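Local coordinates for alpha-pyrone synthesis polyketide synthase-like Pks18 (Mycobacterium tuberculosis, PDB 1TED), which probably makes tri- and tetraketide alpha-pyrones by extending medium- and long-chain aliphatic acyl-CoA substrates with malonyl-CoA, at residues A[101-104]-A[105-109]; A[235-238]-A[239-242]; A[278-281]-A[282-286]. All coordinates share one frame; numbering follows the deposited sequence.

In the fold
Three local contacts mark the beginning of a helix, the turn after a strand and the beginning of another helix in this thiolase-fold subunit. Contact 1 opens helix 102-125 and contact 3 opens helix 281-299; their centres are about 31 Å apart. Contact 1 lies closer to the bound myristic acid: the side chain of R105 is about 7 Å from it, and that of L281 in contact 3 about 12 Å. The L281 side chain is also about 8 Å from that of C175, the probable nucleophile. Contact 2, the turn after strand 226-236, is a surface feature away from these sites, with its centre about 44 Å from that of contact 1 and about 40 Å from that of contact 3.

Contact 1: A[101-104]-A[105-109]; sequences TIRD and RMHLF
The guanidinium of R105 meets T101 at its edge, where T101 OG1 lies in the plane and receives an almost straight bond from R105 NE (2.9 Å, 167°). A water occupies the same plane, accepting hydrogen bonds from R105 NH2 (2.8 Å) and T101 OG1 (2.7 Å), so the threonine hydroxyl both accepts and donates. The other flat pair, the R103 guanidinium and the H107 ring, lies with planes 21° apart, and R103 NE comes within 4.0 Å of H107 NE2. R103 sends its charged end to E276 and N269 of the second subunit.

This is the first turn of helix 102-125. T101 holds the N-cap position, yet its hydroxyl is spent on R105 and caps no backbone N-H. R105 N donates to T101 O (3.1 Å), and M106 N to I102 O, as expected along a helix. The straight aliphatic chain of R105 passes beside T101 O before reaching the hydroxyl. On another side, the flexible thioether of M106 bends at chi2 and chi3 to lay CE against I102 CD1 at 3.7 Å.

R105 NH1 bonds to the carbonyls of V207 and A209. The buried cation is thus gripped by neutral oxygens, whose dipoles would stabilise its charge and fix its plane, joining the helix start to the loop that holds V207 and A209.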
# COMPACT_ATOMS: atom_id res chain seq x y z
N THR A 101 -8.71 22.19 -0.49
CA THR A 101 -7.90 22.04 -1.70
C THR A 101 -7.19 20.68 -1.82
O THR A 101 -6.37 20.49 -2.72
CB THR A 101 -6.83 23.14 -1.77
OG1 THR A 101 -6.08 23.15 -0.54
CG2 THR A 101 -7.47 24.51 -2.01
N ILE A 102 -7.51 19.75 -0.93
CA ILE A 102 -6.86 18.44 -0.95
C ILE A 102 -6.89 17.72 -2.31
O ILE A 102 -5.87 17.17 -2.74
CB ILE A 102 -7.46 17.51 0.13
CG1 ILE A 102 -6.68 16.19 0.18
CG2 ILE A 102 -8.92 17.26 -0.16
CD1 ILE A 102 -5.21 16.37 0.51
N ARG A 103 -8.04 17.72 -2.98
CA ARG A 103 -8.16 17.05 -4.28
C ARG A 103 -7.24 17.66 -5.35
O ARG A 103 -6.64 16.95 -6.14
CB ARG A 103 -9.61 17.07 -4.78
CG ARG A 103 -9.86 16.20 -6.02
CD ARG A 103 -9.66 14.71 -5.73
NE ARG A 103 -9.72 13.89 -6.93
CZ ARG A 103 -10.84 13.53 -7.56
NH1 ARG A 103 -12.03 13.91 -7.11
NH2 ARG A 103 -10.76 12.79 -8.66
N ASP A 104 -7.14 18.99 -5.36
CA ASP A 104 -6.29 19.66 -6.33
C ASP A 104 -4.82 19.41 -6.05
O ASP A 104 -4.01 19.38 -6.97
CB ASP A 104 -6.56 21.16 -6.36
CG ASP A 104 -7.87 21.50 -7.05
OD1 ASP A 104 -8.41 20.64 -7.78
OD2 ASP A 104 -8.37 22.64 -6.87
N ARG A 105 -4.48 19.24 -4.78
CA ARG A 105 -3.10 19.00 -4.37
C ARG A 105 -2.63 17.59 -4.77
O ARG A 105 -1.45 17.38 -5.04
CB ARG A 105 -2.95 19.22 -2.86
CG ARG A 105 -3.06 20.70 -2.42
CD ARG A 105 -3.24 20.78 -0.90
NE ARG A 105 -3.33 22.14 -0.37
CZ ARG A 105 -2.29 22.87 0.03
NH1 ARG A 105 -1.06 22.38 -0.05
NH2 ARG A 105 -2.49 24.07 0.54
N MET A 106 -3.56 16.63 -4.81
CA MET A 106 -3.22 15.27 -5.21
C MET A 106 -3.00 15.29 -6.74
O MET A 106 -2.18 14.53 -7.27
CB MET A 106 -4.35 14.31 -4.85
CG MET A 106 -4.78 14.37 -3.39
SD MET A 106 -3.51 13.79 -2.24
CE MET A 106 -2.59 15.35 -1.89
N HIS A 107 -3.75 16.13 -7.44
CA HIS A 107 -3.57 16.27 -8.88
C HIS A 107 -2.22 16.97 -9.03
O HIS A 107 -1.43 16.64 -9.91
CB HIS A 107 -4.68 17.13 -9.51
CG HIS A 107 -5.91 16.35 -9.87
ND1 HIS A 107 -5.89 15.32 -10.79
CD2 HIS A 107 -7.18 16.43 -9.42
CE1 HIS A 107 -7.10 14.79 -10.89
NE2 HIS A 107 -7.90 15.45 -10.07
N LEU A 108 -1.94 17.92 -8.15
CA LEU A 108 -0.65 18.60 -8.22
C LEU A 108 0.45 17.57 -8.00
O LEU A 108 1.50 17.62 -8.64
CB LEU A 108 -0.54 19.70 -7.16
CG LEU A 108 -0.50 21.14 -7.68
CD1 LEU A 108 -0.12 22.07 -6.52
CD2 LEU A 108 0.51 21.28 -8.81
N PHE A 109 0.19 16.62 -7.10
CA PHE A 109 1.16 15.57 -6.81
C PHE A 109 1.39 14.74 -8.07
O PHE A 109 2.53 14.53 -8.49
CB PHE A 109 0.64 14.66 -5.69
CG PHE A 109 1.42 13.37 -5.54
CD1 PHE A 109 2.55 13.31 -4.73
CD2 PHE A 109 1.03 12.22 -6.24
CE1 PHE A 109 3.28 12.12 -4.62
CE2 PHE A 109 1.76 11.04 -6.13
CZ PHE A 109 2.89 10.99 -5.32
O HOH W 1 -4.97 25.39 0.37

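Contact 2: A[235-238]-A[239-242]; sequences ASQV and QEKL
The amide of E240 donates to Q237 O in a short, nearly straight bond (N to O 2.7 Å, 165°), although the exact length is less certain because the model places that oxygen rather close to its surroundings. The bond closes a type I beta turn with V238 and Q239 at its centre. V238 points its CB away from the residues after it, and its side chain touches V32 of strand 32-41, where a small apolar branch fits.

Q237 and Q239 cross at the outside of the turn with their amide planes roughly perpendicular. Which end of each amide carries the nitrogen is doubtful, so hydrogen bonding between them remains open; long, polar, flexible chains nevertheless suit this position at the surface.

The turn follows strand 226-236 and begins the loop to strand 247-256, the connection between the two halves of the thiolase fold. S236, beside the turn, keeps its backbone paired with V32, and its carbonyl accepts from T31 OG1, a side-chain bond that adds to the pairing with the neighbouring strand.

With its hydroxyl anti to the backbone N (chi1 171°), S236 turns OG toward the returning chain. There OG meets L242 CD2 at 3.5 Å and E240 CB at 3.9 Å, both van der Waals contacts. The short serine side chain lets the leucine methyl approach closely. L242 also packs on V34 and I391.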
# COMPACT_ATOMS: atom_id res chain seq x y z
N ALA A 235 17.24 -11.84 -7.84
CA ALA A 235 17.69 -12.94 -7.00
C ALA A 235 19.07 -13.35 -7.49
O ALA A 235 19.36 -13.25 -8.68
CB ALA A 235 16.72 -14.12 -7.11
N SER A 236 19.91 -13.80 -6.58
CA SER A 236 21.27 -14.19 -6.94
C SER A 236 21.71 -15.41 -6.13
O SER A 236 21.38 -15.53 -4.95
CB SER A 236 22.22 -13.01 -6.70
OG SER A 236 23.57 -13.40 -6.84
N GLN A 237 22.45 -16.30 -6.78
CA GLN A 237 22.96 -17.53 -6.16
C GLN A 237 24.22 -17.20 -5.33
O GLN A 237 25.18 -16.64 -5.85
CB GLN A 237 23.27 -18.55 -7.25
CG GLN A 237 23.42 -20.00 -6.78
CD GLN A 237 24.78 -20.31 -6.15
OE1 GLN A 237 25.83 -20.13 -6.77
NE2 GLN A 237 24.75 -20.79 -4.91
N VAL A 238 24.20 -17.57 -4.06
CA VAL A 238 25.29 -17.28 -3.13
C VAL A 238 26.74 -17.49 -3.56
O VAL A 238 27.64 -16.89 -2.96
CB VAL A 238 25.07 -18.02 -1.78
CG1 VAL A 238 23.79 -17.52 -1.14
CG2 VAL A 238 25.02 -19.53 -1.99
N GLN A 239 26.99 -18.32 -4.57
CA GLN A 239 28.37 -18.53 -5.02
C GLN A 239 28.77 -17.57 -6.15
O GLN A 239 29.93 -17.53 -6.57
CB GLN A 239 28.56 -19.97 -5.49
CG GLN A 239 28.35 -21.01 -4.42
CD GLN A 239 28.14 -22.39 -5.01
OE1 GLN A 239 29.06 -22.98 -5.59
NE2 GLN A 239 26.93 -22.91 -4.87
N GLU A 240 27.80 -16.80 -6.63
CA GLU A 240 28.04 -15.86 -7.71
C GLU A 240 28.95 -14.73 -7.26
O GLU A 240 28.67 -14.06 -6.27
CB GLU A 240 26.71 -15.26 -8.19
CG GLU A 240 25.62 -16.27 -8.53
CD GLU A 240 25.80 -16.91 -9.90
OE1 GLU A 240 25.85 -16.16 -10.90
OE2 GLU A 240 25.86 -18.16 -9.97
N LYS A 241 30.05 -14.52 -7.97
CA LYS A 241 30.96 -13.43 -7.62
C LYS A 241 30.35 -12.15 -8.18
O LYS A 241 30.46 -11.87 -9.38
CB LYS A 241 32.36 -13.67 -8.21
CG LYS A 241 33.09 -14.82 -7.52
CD LYS A 241 34.51 -15.03 -8.04
CE LYS A 241 35.20 -16.14 -7.25
NZ LYS A 241 36.61 -16.42 -7.67
N LEU A 242 29.70 -11.39 -7.31
CA LEU A 242 29.04 -10.15 -7.71
C LEU A 242 30.05 -9.05 -8.01
O LEU A 242 31.16 -9.03 -7.45
CB LEU A 242 28.08 -9.69 -6.61
CG LEU A 242 26.99 -10.66 -6.13
CD1 LEU A 242 26.42 -10.18 -4.81
CD2 LEU A 242 25.88 -10.78 -7.16

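Contact 3: A[278-281]-A[282-286]; sequences SENL and PGYIF
Y284 reaches back from the first turn of its helix over the residues that lead into it. Its CB lies 3.4 Å from L281 O. With CG anti to the carbonyl carbon (chi1 -60°), the ring is carried toward N280, whose carbonyl oxygen stands 3.3 Å above one face, offset toward the rim near CG. Beyond this, CD2 passes the CA of L281, and CZ comes to 3.5 Å from N280 CB. That methylene sits over the face in a CH-pi contact, 4.0 Å from the ring centroid and 30° off its normal. At the tip, OH bonds to OD1 of D262. A tyrosine suits the place because its flat face covers backbone and CB while its hydroxyl still reaches a carboxylate.

The same N280 carbonyl accepts from Y284 N at 3.0 Å, so the oxygen that faces the ring also anchors the helix backbone. Before it, S278 to L281 form a type I turn in which S278 OG accepts the amide hydrogen of N280 (2.9 Å), a capping bond just ahead of the helix. P282 is well placed in the first turn, where lacking an N-H costs no helical bond. A water takes a further role, donating to E279 O and weakly accepting from G283 N.

On the inner side L281 CD2 touches I285 CG1 at 3.6 Å, an apolar pair one helical turn apart. I285 continues onto I319 and S323, and P282 onto Q322, seating helix 281-299 against helix 317-327. S278, paired through its backbone with G263, ties the turn to the region of strands 264-269 and 272-277.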
# COMPACT_ATOMS: atom_id res chain seq x y z
N SER A 278 5.48 13.61 17.79
CA SER A 278 5.42 13.78 19.23
C SER A 278 6.73 14.30 19.81
O SER A 278 7.81 14.06 19.26
CB SER A 278 5.07 12.44 19.89
OG SER A 278 5.42 12.44 21.26
N GLU A 279 6.64 15.02 20.93
CA GLU A 279 7.83 15.55 21.59
C GLU A 279 8.64 14.35 22.08
O GLU A 279 9.86 14.42 22.19
CB GLU A 279 7.43 16.45 22.77
CG GLU A 279 6.59 17.68 22.40
CD GLU A 279 7.39 18.77 21.68
OE1 GLU A 279 8.49 18.47 21.15
OE2 GLU A 279 6.90 19.93 21.63
N ASN A 280 7.94 13.26 22.36
CA ASN A 280 8.55 12.01 22.83
C ASN A 280 9.21 11.15 21.75
O ASN A 280 9.83 10.13 22.08
CB ASN A 280 7.49 11.14 23.52
CG ASN A 280 6.88 11.79 24.75
OD1 ASN A 280 5.85 11.33 25.25
ND2 ASN A 280 7.50 12.86 25.24
N LEU A 281 9.09 11.52 20.47
CA LEU A 281 9.68 10.72 19.39
C LEU A 281 11.15 10.40 19.59
O LEU A 281 11.56 9.24 19.51
CB LEU A 281 9.52 11.40 18.02
CG LEU A 281 9.33 10.52 16.77
CD1 LEU A 281 9.80 11.28 15.54
CD2 LEU A 281 10.07 9.21 16.88
N PRO A 282 11.99 11.43 19.83
CA PRO A 282 13.41 11.14 20.03
C PRO A 282 13.68 10.17 21.18
O PRO A 282 14.63 9.40 21.14
CB PRO A 282 14.03 12.53 20.23
CG PRO A 282 12.88 13.39 20.66
CD PRO A 282 11.72 12.88 19.86
N GLY A 283 12.83 10.21 22.19
CA GLY A 283 12.98 9.29 23.30
C GLY A 283 12.61 7.87 22.88
O GLY A 283 13.15 6.90 23.39
N TYR A 284 11.67 7.74 21.94
CA TYR A 284 11.25 6.42 21.46
C TYR A 284 12.36 5.84 20.59
O TYR A 284 12.62 4.63 20.61
CB TYR A 284 9.97 6.50 20.62
CG TYR A 284 8.76 7.05 21.34
CD1 TYR A 284 8.54 6.79 22.69
CD2 TYR A 284 7.79 7.78 20.64
CE1 TYR A 284 7.39 7.23 23.34
CE2 TYR A 284 6.63 8.22 21.28
CZ TYR A 284 6.44 7.94 22.62
OH TYR A 284 5.27 8.36 23.23
N ILE A 285 13.00 6.71 19.83
CA ILE A 285 14.09 6.32 18.96
C ILE A 285 15.28 5.83 19.77
O ILE A 285 15.81 4.75 19.51
CB ILE A 285 14.55 7.51 18.08
CG1 ILE A 285 13.43 7.87 17.08
CG2 ILE A 285 15.84 7.17 17.35
CD1 ILE A 285 13.68 9.14 16.31
N PHE A 286 15.70 6.62 20.75
CA PHE A 286 16.84 6.25 21.58
C PHE A 286 16.71 4.91 22.27
O PHE A 286 17.64 4.10 22.26
CB PHE A 286 17.09 7.30 22.66
CG PHE A 286 18.06 6.84 23.71
CD1 PHE A 286 19.42 6.72 23.41
CD2 PHE A 286 17.62 6.50 24.98
CE1 PHE A 286 20.33 6.26 24.36
CE2 PHE A 286 18.51 6.03 25.96
CZ PHE A 286 19.88 5.91 25.64
O HOH W 2 11.94 12.72 23.62